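Local coordinates for LPXTG-motif cell wall anchor domain protein (Mobiluncus mulieris, PDB 5U5O) that probably mediates bacterial adhesion as a giant cell-wall-anchored protein, here represented by Ig-like domains with intramolecular disulfide, isopeptide and ester cross-links, at residues K195-C200 with V206-L211; D31-Y36 with Y44-Q49; F17-G22 with D107-Q112; N253-D258 with A280-T285; V83-T86 with D91-V94. All blocks are in the same frame, centred on the assembly; numbering follows the deposited sequence.

Interaction 1: residues K195-C200 with V206-L211; sequences KFTVKC and VDEFTL
F209 presents one face of its ring to F196, whose CB lies 3.8 Å from F209 CE2 in a CH-pi contact. V198 meets the same ring at its edge, CG2 being 3.7 Å from F209 CE1. The phenyl reaches both because chi1 of 54° sets its CG between the backbone N and the carbonyl carbon, folding it toward the partner strand. L211 adds CD1, 4.2 Å from CD2 of the F196 ring. The backbones fix this register through two antiparallel hydrogen-bonded pairs, F196 with F209 and V198 with D207; F196 N to F209 O spans 2.8 Å at an angle of 173°. The other face suits polar residues. There K195 runs extended beside E208, a long salt bridge of 3.7 Å joining NZ to OE2, while a water donates to E208 OE2 and bonds T197 OG1. The methyls of T197 and V206 pack between the charged chains, CG2 to CG1 at 3.8 Å. This hairpin forms one edge of a five-stranded antiparallel sheet, with 205-212 outermost. Strand 193-200 pairs on its other side with 226-232, which carries C228, the disulfide partner of C200, while F196, V198 and F209 pack on L171 and L173 of strand 150-178.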
# COMPACT_ATOMS: atom_id res chain seq x y z
N LYS A 195 31.85 -1.60 -10.83
CA LYS A 195 31.12 -1.86 -9.59
C LYS A 195 30.19 -0.73 -9.25
O LYS A 195 30.60 0.44 -9.23
CB LYS A 195 32.08 -2.07 -8.44
CG LYS A 195 31.40 -2.37 -7.13
CD LYS A 195 32.40 -2.43 -5.99
CE LYS A 195 31.72 -2.46 -4.63
NZ LYS A 195 32.73 -2.68 -3.55
N PHE A 196 28.94 -1.08 -8.92
CA PHE A 196 27.92 -0.12 -8.58
C PHE A 196 27.23 -0.49 -7.27
O PHE A 196 27.12 -1.68 -6.91
CB PHE A 196 26.85 -0.04 -9.66
CG PHE A 196 27.32 0.66 -10.89
CD1 PHE A 196 27.20 2.03 -11.01
CD2 PHE A 196 27.91 -0.05 -11.92
CE1 PHE A 196 27.65 2.69 -12.15
CE2 PHE A 196 28.38 0.59 -13.06
CZ PHE A 196 28.22 1.96 -13.17
N THR A 197 26.76 0.54 -6.59
CA THR A 197 25.87 0.40 -5.44
C THR A 197 24.67 1.28 -5.66
O THR A 197 24.82 2.49 -5.94
CB THR A 197 26.60 0.79 -4.15
OG1 THR A 197 27.81 0.04 -4.06
CG2 THR A 197 25.77 0.52 -2.93
N VAL A 198 23.48 0.70 -5.64
CA VAL A 198 22.23 1.41 -5.83
C VAL A 198 21.50 1.38 -4.48
O VAL A 198 21.33 0.28 -3.85
CB VAL A 198 21.38 0.74 -6.90
CG1 VAL A 198 19.98 1.34 -6.98
CG2 VAL A 198 22.08 0.87 -8.25
N LYS A 199 21.08 2.52 -3.98
CA LYS A 199 20.39 2.61 -2.70
C LYS A 199 19.12 3.37 -2.90
O LYS A 199 19.09 4.39 -3.61
CB LYS A 199 21.27 3.37 -1.73
CG LYS A 199 22.58 2.70 -1.42
CD LYS A 199 23.34 3.48 -0.36
CE LYS A 199 24.62 2.76 0.03
NZ LYS A 199 25.40 3.51 1.05
N CYS A 200 18.04 2.90 -2.26
CA CYS A 200 16.78 3.60 -2.35
C CYS A 200 16.35 3.91 -0.93
O CYS A 200 16.24 3.00 -0.08
CB CYS A 200 15.76 2.78 -3.08
SG CYS A 200 16.21 2.30 -4.79
N VAL A 206 19.93 -1.57 -0.27
CA VAL A 206 21.30 -1.44 -0.76
C VAL A 206 21.55 -2.63 -1.67
O VAL A 206 21.53 -3.79 -1.20
CB VAL A 206 22.35 -1.41 0.37
CG1 VAL A 206 23.75 -1.20 -0.19
CG2 VAL A 206 22.02 -0.29 1.35
N ASP A 207 21.82 -2.37 -2.95
CA ASP A 207 22.12 -3.41 -3.91
C ASP A 207 23.49 -3.14 -4.50
O ASP A 207 23.69 -2.10 -5.14
CB ASP A 207 21.06 -3.43 -5.00
CG ASP A 207 19.72 -3.97 -4.48
OD1 ASP A 207 19.61 -5.18 -4.26
OD2 ASP A 207 18.79 -3.17 -4.29
N GLU A 208 24.41 -4.08 -4.35
CA GLU A 208 25.80 -3.99 -4.84
C GLU A 208 25.93 -5.00 -5.95
O GLU A 208 25.55 -6.18 -5.74
CB GLU A 208 26.73 -4.50 -3.75
CG GLU A 208 27.16 -3.55 -2.67
CD GLU A 208 28.34 -4.16 -1.94
OE1 GLU A 208 28.18 -5.25 -1.34
OE2 GLU A 208 29.45 -3.60 -2.02
N PHE A 209 26.55 -4.61 -7.07
CA PHE A 209 26.68 -5.52 -8.18
C PHE A 209 27.70 -4.94 -9.16
O PHE A 209 28.09 -3.77 -9.03
CB PHE A 209 25.35 -5.73 -8.89
CG PHE A 209 24.70 -4.45 -9.32
CD1 PHE A 209 23.87 -3.74 -8.46
CD2 PHE A 209 24.97 -3.89 -10.59
CE1 PHE A 209 23.31 -2.52 -8.85
CE2 PHE A 209 24.41 -2.68 -10.96
CZ PHE A 209 23.58 -1.99 -10.11
N THR A 210 28.11 -5.77 -10.10
CA THR A 210 29.00 -5.35 -11.17
C THR A 210 28.33 -5.47 -12.51
O THR A 210 27.51 -6.34 -12.77
CB THR A 210 30.27 -6.21 -11.20
OG1 THR A 210 29.94 -7.53 -11.64
CG2 THR A 210 30.92 -6.26 -9.83
N LEU A 211 28.75 -4.57 -13.42
CA LEU A 211 28.36 -4.61 -14.82
C LEU A 211 29.60 -4.57 -15.69
O LEU A 211 30.48 -3.72 -15.50
CB LEU A 211 27.51 -3.39 -15.18
CG LEU A 211 26.18 -3.26 -14.44
CD1 LEU A 211 25.54 -1.93 -14.82
CD2 LEU A 211 25.24 -4.41 -14.76
O HOH W 1 29.11 -0.92 -2.06
O HOH W 2 18.61 -0.52 -3.85

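Interaction 2: residues D31-Y36 with Y44-Q49; sequences DTVRLY and YAIAGQ
I46 reaches across the core to L35 and V33, and this trio makes the closely packed half of the contact. Its CG2 lies 4.1 Å from L35 CD2, the two side chains meeting at a slant, and its CD1 approaches V33 CG2 at 4.3 Å. A chi1 of 53° places CG1 between the backbone N and the carbonyl carbon, sending the two branches of I46 to different neighbours. Branched aliphatics suit this place: the strand axes come no nearer than 9.5 Å, and side chains from both strands fill the interval with their methyl ends. Packing is sparser at the other end, where D31 OD2 stands 4.1 Å from G48 CA. G48 has no side chain, and the carboxylate can lie over its backbone. Even this thinner end is buried. The strands run at 140° to each other and belong to different sheets, 26-36 bonding to 4-10 and 94-104, and 43-52 to 64-71 and 118-127. I46 also touches T97, T68, V70 and L126 inside the beta sandwich. The chemistry is therefore mainly dispersion between hydrocarbon branches, with one polar exception: D31 comes close to a second acid, E124, so two carboxyl groups meet at the edge of the hydrocarbon contact.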
# COMPACT_ATOMS: atom_id res chain seq x y z
N ASP A 31 -19.29 -2.30 3.39
CA ASP A 31 -19.37 -3.01 4.68
C ASP A 31 -20.70 -3.76 4.69
O ASP A 31 -21.74 -3.18 4.93
CB ASP A 31 -19.27 -1.95 5.75
CG ASP A 31 -19.52 -2.48 7.15
OD1 ASP A 31 -19.54 -3.73 7.41
OD2 ASP A 31 -19.63 -1.55 7.98
N THR A 32 -20.64 -5.02 4.28
CA THR A 32 -21.82 -5.87 4.27
C THR A 32 -22.03 -6.40 5.69
O THR A 32 -21.18 -7.11 6.22
CB THR A 32 -21.70 -7.02 3.26
OG1 THR A 32 -21.55 -6.45 1.95
CG2 THR A 32 -22.93 -7.88 3.22
N VAL A 33 -23.14 -5.99 6.28
CA VAL A 33 -23.45 -6.28 7.69
C VAL A 33 -24.39 -7.47 7.82
O VAL A 33 -25.40 -7.55 7.15
CB VAL A 33 -24.05 -5.03 8.34
CG1 VAL A 33 -24.31 -5.30 9.82
CG2 VAL A 33 -23.12 -3.81 8.14
N ARG A 34 -23.98 -8.41 8.66
CA ARG A 34 -24.71 -9.66 8.90
C ARG A 34 -25.24 -9.63 10.34
O ARG A 34 -24.46 -9.55 11.28
CB ARG A 34 -23.78 -10.84 8.67
CG ARG A 34 -23.00 -10.83 7.36
CD ARG A 34 -23.80 -11.45 6.24
NE ARG A 34 -23.85 -12.93 6.35
CZ ARG A 34 -24.43 -13.73 5.46
NH1 ARG A 34 -24.99 -13.22 4.37
NH2 ARG A 34 -24.45 -15.06 5.63
N LEU A 35 -26.57 -9.62 10.45
CA LEU A 35 -27.22 -9.58 11.75
C LEU A 35 -27.72 -10.96 12.11
O LEU A 35 -28.44 -11.60 11.35
CB LEU A 35 -28.39 -8.62 11.74
CG LEU A 35 -28.06 -7.19 11.31
CD1 LEU A 35 -29.31 -6.32 11.29
CD2 LEU A 35 -26.99 -6.53 12.17
N TYR A 36 -27.34 -11.44 13.31
CA TYR A 36 -27.56 -12.85 13.75
C TYR A 36 -28.62 -12.92 14.84
O TYR A 36 -28.48 -12.22 15.83
CB TYR A 36 -26.26 -13.46 14.26
CG TYR A 36 -25.11 -13.32 13.32
CD1 TYR A 36 -25.21 -13.77 12.01
CD2 TYR A 36 -23.93 -12.77 13.73
CE1 TYR A 36 -24.16 -13.66 11.13
CE2 TYR A 36 -22.85 -12.62 12.84
CZ TYR A 36 -22.99 -13.10 11.56
OH TYR A 36 -21.93 -12.96 10.66
N TYR A 44 -33.13 -1.62 14.88
CA TYR A 44 -31.81 -1.57 15.48
C TYR A 44 -31.04 -0.41 14.87
O TYR A 44 -31.37 0.08 13.76
CB TYR A 44 -31.05 -2.84 15.15
CG TYR A 44 -31.69 -4.08 15.72
CD1 TYR A 44 -32.75 -4.70 15.07
CD2 TYR A 44 -31.20 -4.68 16.87
CE1 TYR A 44 -33.35 -5.84 15.60
CE2 TYR A 44 -31.79 -5.83 17.39
CZ TYR A 44 -32.86 -6.41 16.74
OH TYR A 44 -33.50 -7.54 17.23
N ALA A 45 -30.02 0.06 15.58
CA ALA A 45 -29.02 0.95 14.99
C ALA A 45 -27.75 0.15 14.80
O ALA A 45 -27.35 -0.66 15.64
CB ALA A 45 -28.75 2.17 15.86
N ILE A 46 -27.10 0.40 13.66
CA ILE A 46 -25.79 -0.17 13.36
C ILE A 46 -24.77 0.93 13.11
O ILE A 46 -25.11 1.99 12.53
CB ILE A 46 -25.84 -1.19 12.19
CG1 ILE A 46 -26.52 -0.61 10.94
CG2 ILE A 46 -26.52 -2.47 12.69
CD1 ILE A 46 -26.36 -1.52 9.74
N ALA A 47 -23.53 0.69 13.50
CA ALA A 47 -22.43 1.63 13.21
C ALA A 47 -21.24 0.85 12.77
O ALA A 47 -20.94 -0.23 13.31
CB ALA A 47 -22.09 2.43 14.45
N GLY A 48 -20.53 1.42 11.80
CA GLY A 48 -19.28 0.87 11.32
C GLY A 48 -18.18 1.93 11.36
O GLY A 48 -18.45 3.13 11.18
N GLN A 49 -16.95 1.47 11.55
CA GLN A 49 -15.76 2.31 11.47
C GLN A 49 -14.67 1.57 10.75
O GLN A 49 -14.52 0.36 10.88
CB GLN A 49 -15.24 2.74 12.85
CG GLN A 49 -16.28 3.31 13.78
CD GLN A 49 -17.10 2.24 14.49
OE1 GLN A 49 -16.57 1.20 14.92
NE2 GLN A 49 -18.39 2.50 14.64

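Interaction 3: residues F17-G22 with D107-Q112; sequences FDVTDG and DLTKNQ
A chi1 of 64° sets F17 CG between its backbone N and carbonyl carbon, and chi2 of -89° turns the ring so that its edge meets L108. L108 comes from the opposite direction, its CD1 lying near the ring plane at 3.7 Å from F17 CZ. V19 places CG2 anti to its backbone N, and this methyl meets the same L108 CD1 at 3.8 Å. Thus one leucine methyl touches both a ring edge and a methyl, which meet it from directions roughly at right angles; a branched aliphatic end suits such a corner. T109 adds CG2, 3.8 Å from V19 O. Local turns set both sides. D18 OD1 takes the backbone N of T20, 3.0 Å away, in an Asx turn, and also its OG1 at 2.9 Å, within a type I beta turn from D18 to D21. Across the contact, T109 OG1 accepts from N111 N at 3.1 Å in an ST turn just after the helix. The side chains of F17 and V19 also pack on A164 of strand 150-178. Short helix 105-109 and the loop after it connect strands 94-104 and 118-127 of the two sheets, and its buried L108 and T109 appear to cover one end of the Ig-like sandwich.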
# COMPACT_ATOMS: atom_id res chain seq x y z
N PHE A 17 -7.15 -2.96 -2.87
CA PHE A 17 -7.22 -1.90 -3.86
C PHE A 17 -5.87 -1.22 -3.98
O PHE A 17 -5.01 -1.36 -3.10
CB PHE A 17 -8.32 -0.88 -3.53
CG PHE A 17 -8.09 -0.12 -2.25
CD1 PHE A 17 -8.54 -0.59 -1.04
CD2 PHE A 17 -7.43 1.09 -2.27
CE1 PHE A 17 -8.33 0.15 0.12
CE2 PHE A 17 -7.21 1.82 -1.12
CZ PHE A 17 -7.67 1.36 0.08
N ASP A 18 -5.73 -0.49 -5.08
CA ASP A 18 -4.48 0.20 -5.42
C ASP A 18 -4.47 1.59 -4.79
O ASP A 18 -5.05 2.54 -5.35
CB ASP A 18 -4.33 0.28 -6.95
CG ASP A 18 -3.10 1.07 -7.39
OD1 ASP A 18 -2.34 1.57 -6.53
OD2 ASP A 18 -2.91 1.21 -8.61
N VAL A 19 -3.74 1.73 -3.69
CA VAL A 19 -3.72 2.96 -2.90
C VAL A 19 -2.83 4.04 -3.50
O VAL A 19 -2.89 5.20 -3.08
CB VAL A 19 -3.31 2.67 -1.42
CG1 VAL A 19 -1.81 2.41 -1.27
CG2 VAL A 19 -3.77 3.79 -0.50
N THR A 20 -2.00 3.67 -4.47
CA THR A 20 -1.19 4.64 -5.20
C THR A 20 -1.80 5.03 -6.56
O THR A 20 -1.10 5.58 -7.40
CB THR A 20 0.25 4.13 -5.40
OG1 THR A 20 0.24 2.85 -6.03
CG2 THR A 20 1.00 4.08 -4.09
N ASP A 21 -3.09 4.76 -6.75
CA ASP A 21 -3.81 5.18 -7.95
C ASP A 21 -4.05 6.68 -7.88
O ASP A 21 -4.93 7.14 -7.15
CB ASP A 21 -5.13 4.42 -8.08
CG ASP A 21 -5.84 4.66 -9.42
OD1 ASP A 21 -5.45 5.55 -10.17
OD2 ASP A 21 -6.81 3.93 -9.71
N GLY A 22 -3.31 7.43 -8.68
CA GLY A 22 -3.45 8.88 -8.75
C GLY A 22 -4.79 9.38 -9.27
O GLY A 22 -5.16 10.52 -9.00
N ASP A 107 -5.65 10.45 3.34
CA ASP A 107 -5.67 9.98 4.73
C ASP A 107 -4.98 8.63 4.91
O ASP A 107 -4.65 8.25 6.04
CB ASP A 107 -7.10 9.91 5.27
CG ASP A 107 -7.72 11.28 5.47
OD1 ASP A 107 -7.01 12.30 5.31
OD2 ASP A 107 -8.92 11.34 5.79
N LEU A 108 -4.80 7.89 3.82
CA LEU A 108 -4.00 6.66 3.82
C LEU A 108 -2.53 6.92 3.52
O LEU A 108 -1.64 6.42 4.21
CB LEU A 108 -4.58 5.66 2.82
CG LEU A 108 -6.00 5.17 3.13
CD1 LEU A 108 -6.56 4.37 1.96
CD2 LEU A 108 -6.03 4.35 4.41
N THR A 109 -2.26 7.70 2.47
CA THR A 109 -0.89 7.94 2.05
C THR A 109 -0.17 9.02 2.86
O THR A 109 1.06 9.07 2.85
CB THR A 109 -0.84 8.40 0.58
OG1 THR A 109 -1.50 9.67 0.45
CG2 THR A 109 -1.48 7.37 -0.35
N LYS A 110 -0.93 9.91 3.49
CA LYS A 110 -0.40 11.12 4.14
C LYS A 110 0.37 12.01 3.15
O LYS A 110 1.23 12.80 3.57
CB LYS A 110 0.48 10.77 5.35
CG LYS A 110 -0.09 9.70 6.27
CD LYS A 110 -1.43 10.11 6.86
CE LYS A 110 -1.98 9.03 7.79
NZ LYS A 110 -3.23 9.48 8.46
N ASN A 111 0.06 11.90 1.86
CA ASN A 111 0.85 12.53 0.78
C ASN A 111 2.36 12.25 0.82
O ASN A 111 3.17 13.11 0.44
CB ASN A 111 0.56 14.04 0.74
CG ASN A 111 -0.91 14.34 0.54
OD1 ASN A 111 -1.54 15.04 1.34
ND2 ASN A 111 -1.48 13.81 -0.54
N GLN A 112 2.71 11.05 1.27
CA GLN A 112 4.09 10.60 1.39
C GLN A 112 4.24 9.28 0.65
O GLN A 112 3.24 8.63 0.30
CB GLN A 112 4.46 10.41 2.87
CG GLN A 112 4.59 11.72 3.64
CD GLN A 112 4.69 11.53 5.15
OE1 GLN A 112 4.32 10.49 5.70
NE2 GLN A 112 5.17 12.56 5.84

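Interaction 4: residues N253-D258 with A280-T285; sequences NGVTVD and ANVEVT
V255 sets its CG1 against CG1 of V282, the two methyls 4.1 Å apart and their side chains meeting at a slant. Two residues on, V257 repeats the pattern with CG2, which lies 4.1 Å from CG2 of V284. In both residues of 253-258 chi1 is near 180°, but the branch used differs: V255 touches with the methyl anti to its backbone N, V257 with the one anti to its carbonyl carbon. Valine suits these places because its compact, branched side chain offers one methyl to the partner while the second can pack on other neighbours. T256, between them, points outward, so the segment alternates as an extended chain does even though most of it lies in a loop. The N-terminal end is wetter and more open. N253 ND2 donates to a water 2.6 Å away, and that water donates in turn to N281 O at 2.8 Å, linking loop and strand without direct contact. The same water may also reach E283 OE2, but that side chain has two conformers, so this link is doubtful. N253 and G254 both have positive phi, 64° and 75°, a backbone shape that asparagine and glycine tolerate well. Around the valines, V255 and V282 share V267 of strand 264-269, and V257 and V284 share F249. Segment 253-258 carries the chain from strand 244-251, which pairs with 281-291, to strand 258-261 of the other sheet: an inter-sheet crossing of the kind that builds a beta sandwich.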
# COMPACT_ATOMS: atom_id res chain seq x y z
N ASN A 253 13.06 8.77 -21.42
CA ASN A 253 11.70 9.22 -21.09
C ASN A 253 11.67 10.57 -20.36
O ASN A 253 10.72 10.88 -19.65
CB ASN A 253 10.90 8.13 -20.34
CG ASN A 253 10.54 6.96 -21.24
OD1 ASN A 253 10.34 7.13 -22.44
ND2 ASN A 253 10.44 5.78 -20.67
N GLY A 254 12.72 11.37 -20.53
CA GLY A 254 12.79 12.71 -19.95
C GLY A 254 13.05 12.79 -18.46
O GLY A 254 12.89 13.83 -17.85
N VAL A 255 13.46 11.67 -17.85
CA VAL A 255 13.72 11.65 -16.42
C VAL A 255 15.05 12.35 -16.17
O VAL A 255 16.06 12.03 -16.79
CB VAL A 255 13.78 10.19 -15.90
CG1 VAL A 255 14.24 10.14 -14.45
CG2 VAL A 255 12.41 9.53 -16.07
N THR A 256 15.07 13.30 -15.24
CA THR A 256 16.31 13.98 -14.88
C THR A 256 17.15 13.10 -13.97
O THR A 256 16.63 12.36 -13.10
CB THR A 256 16.09 15.34 -14.16
OG1 THR A 256 15.41 15.12 -12.92
CG2 THR A 256 15.32 16.34 -15.01
N VAL A 257 18.46 13.18 -14.15
CA VAL A 257 19.42 12.51 -13.28
C VAL A 257 20.42 13.56 -12.87
O VAL A 257 20.98 14.24 -13.72
CB VAL A 257 20.14 11.37 -13.99
CG1 VAL A 257 21.12 10.66 -13.05
CG2 VAL A 257 19.13 10.40 -14.55
N ASP A 258 20.63 13.71 -11.57
CA ASP A 258 21.56 14.68 -11.04
C ASP A 258 22.83 14.01 -10.62
O ASP A 258 22.78 12.95 -10.03
CB ASP A 258 20.96 15.44 -9.86
CG ASP A 258 21.72 16.72 -9.56
OD1 ASP A 258 22.03 17.47 -10.50
OD2 ASP A 258 22.00 17.00 -8.39
N ALA A 280 7.70 5.78 -13.64
CA ALA A 280 7.92 4.79 -12.55
C ALA A 280 9.01 3.74 -12.84
O ALA A 280 9.71 3.34 -11.91
CB ALA A 280 6.61 4.09 -12.18
N ASN A 281 9.14 3.27 -14.09
CA ASN A 281 10.20 2.33 -14.49
C ASN A 281 11.30 3.09 -15.21
O ASN A 281 11.20 3.40 -16.41
CB ASN A 281 9.65 1.20 -15.33
CG ASN A 281 8.61 0.39 -14.57
OD1 ASN A 281 8.90 -0.17 -13.50
ND2 ASN A 281 7.39 0.36 -15.07
N VAL A 282 12.27 3.52 -14.43
CA VAL A 282 13.31 4.43 -14.87
C VAL A 282 14.46 3.62 -15.45
O VAL A 282 14.78 2.54 -14.91
CB VAL A 282 13.76 5.29 -13.67
CG1 VAL A 282 14.99 6.13 -14.00
CG2 VAL A 282 12.61 6.15 -13.16
N GLU A 283 15.08 4.14 -16.52
CA GLU A 283 16.24 3.49 -17.11
C GLU A 283 17.39 4.49 -17.22
O GLU A 283 17.27 5.50 -17.95
CB GLU A 283 15.89 2.92 -18.48
CG GLU A 283 14.67 2.02 -18.50
CD GLU A 283 14.19 1.75 -19.91
OE1 GLU A 283 14.86 1.00 -20.64
OE2 GLU A 283 13.14 2.30 -20.28
N VAL A 284 18.49 4.22 -16.53
CA VAL A 284 19.66 5.09 -16.51
C VAL A 284 20.81 4.40 -17.21
O VAL A 284 20.98 3.18 -17.12
CB VAL A 284 20.04 5.43 -15.05
CG1 VAL A 284 21.38 6.14 -14.95
CG2 VAL A 284 18.96 6.28 -14.39
N THR A 285 21.61 5.18 -17.96
CA THR A 285 22.86 4.69 -18.50
C THR A 285 23.99 5.45 -17.85
O THR A 285 23.93 6.69 -17.77
CB THR A 285 22.88 4.86 -20.03
OG1 THR A 285 21.85 4.04 -20.59
CG2 THR A 285 24.22 4.44 -20.64
O HOH W 3 11.89 4.78 -18.73

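Interaction 5: residues V83-T86 with D91-V94; sequences VEKT and DVKV
Apolar contact is made by V92, which turns CG1 toward helix 82-88, 4.2 Å from CG of K85. For K85 this is the aliphatic root of the chain; the ammonium leads away to a salt bridge with E82, so a lysine can serve hydrophobic packing and surface charge together. Two further approaches set methyls against oxygens. V92 CG1 also lies 4.2 Å from the backbone O of E84, and V94 touches the carboxyl end of E84, CG2 to OE1 at 3.8 Å, the two side chains crossing at about a right angle. E84 gets there with CG anti to its carbonyl carbon (chi1 -72°) and an extended chain beyond. The methyls of V94 thus line one flank of the carboxylate and offer it no polar partner. Polar interactions come from outside the two segments. E84 OE1 forms a salt bridge with R34 NH2 and accepts from the backbone N of T81, while OE2 bonds the hydroxyl of Y36. V92 and V94 also pack on Y36 of strand 26-36. The chemistry implies a buried acid that is well compensated: with an arginine, a backbone N-H and a tyrosine hydroxyl around it, E84 probably stays ionised despite the valine beside it.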
# COMPACT_ATOMS: atom_id res chain seq x y z
N VAL A 83 -18.95 -20.71 8.72
CA VAL A 83 -18.34 -20.02 9.87
C VAL A 83 -19.40 -19.48 10.84
O VAL A 83 -19.29 -19.65 12.05
CB VAL A 83 -17.37 -18.92 9.38
CG1 VAL A 83 -17.02 -17.91 10.48
CG2 VAL A 83 -16.10 -19.55 8.82
N GLU A 84 -20.43 -18.85 10.31
CA GLU A 84 -21.53 -18.36 11.12
C GLU A 84 -22.23 -19.50 11.87
O GLU A 84 -22.54 -19.36 13.07
CB GLU A 84 -22.53 -17.59 10.26
CG GLU A 84 -21.96 -16.23 9.83
CD GLU A 84 -22.70 -15.56 8.67
OE1 GLU A 84 -23.50 -16.24 8.01
OE2 GLU A 84 -22.46 -14.33 8.44
N LYS A 85 -22.52 -20.58 11.17
CA LYS A 85 -23.18 -21.73 11.82
C LYS A 85 -22.31 -22.37 12.90
O LYS A 85 -22.81 -22.76 13.98
CB LYS A 85 -23.62 -22.78 10.80
CG LYS A 85 -24.75 -22.27 9.93
CD LYS A 85 -25.24 -23.27 8.90
CE LYS A 85 -24.21 -23.56 7.83
NZ LYS A 85 -24.87 -24.30 6.72
N THR A 86 -21.00 -22.44 12.66
CA THR A 86 -20.08 -22.97 13.66
C THR A 86 -20.12 -22.17 14.96
O THR A 86 -20.13 -22.75 16.06
CB THR A 86 -18.65 -23.01 13.08
OG1 THR A 86 -18.61 -23.94 12.00
CG2 THR A 86 -17.63 -23.41 14.12
N ASP A 91 -28.87 -23.40 13.17
CA ASP A 91 -30.14 -22.71 12.97
C ASP A 91 -30.07 -21.19 13.09
O ASP A 91 -31.12 -20.55 13.13
CB ASP A 91 -31.21 -23.26 13.94
CG ASP A 91 -30.94 -22.90 15.39
OD1 ASP A 91 -29.87 -22.36 15.73
OD2 ASP A 91 -31.81 -23.22 16.25
N VAL A 92 -28.87 -20.61 13.12
CA VAL A 92 -28.76 -19.15 13.16
C VAL A 92 -29.53 -18.49 12.01
O VAL A 92 -29.47 -18.95 10.88
CB VAL A 92 -27.29 -18.68 13.20
CG1 VAL A 92 -26.53 -19.02 11.92
CG2 VAL A 92 -27.19 -17.20 13.50
N LYS A 93 -30.27 -17.44 12.35
CA LYS A 93 -31.01 -16.66 11.37
C LYS A 93 -30.17 -15.44 11.07
O LYS A 93 -29.83 -14.65 11.94
CB LYS A 93 -32.40 -16.28 11.89
CG LYS A 93 -33.29 -17.51 12.04
CD LYS A 93 -34.65 -17.17 12.63
CE LYS A 93 -35.44 -18.42 13.00
NZ LYS A 93 -35.90 -19.19 11.82
N VAL A 94 -29.85 -15.26 9.78
CA VAL A 94 -28.95 -14.18 9.29
C VAL A 94 -29.72 -13.21 8.41
O VAL A 94 -30.42 -13.65 7.53
CB VAL A 94 -27.74 -14.74 8.53
CG1 VAL A 94 -26.76 -13.62 8.20
CG2 VAL A 94 -27.05 -15.83 9.32

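In the fold
The five contacts fall into two domains. Interactions 2, 3 and 5 lie in the ester-bond-containing domain, interactions 1 and 4 in the DUF5979 domain, and the centres of interactions 1 and 2 lie about 52 Å apart. Interactions 2 and 5 touch through R34 and Y36, whose polar ends reach E84, tying the outer side of strand 26-36 to helix 82-88. Interaction 3 sits nearest the middle of the chain, about 23 Å between centres from interaction 4. Long strand 150-178 runs through both domains, bordering interactions 1, 3 and 4. Interactions 1 and 4, about 16 Å apart by centres, share one sandwich without touching.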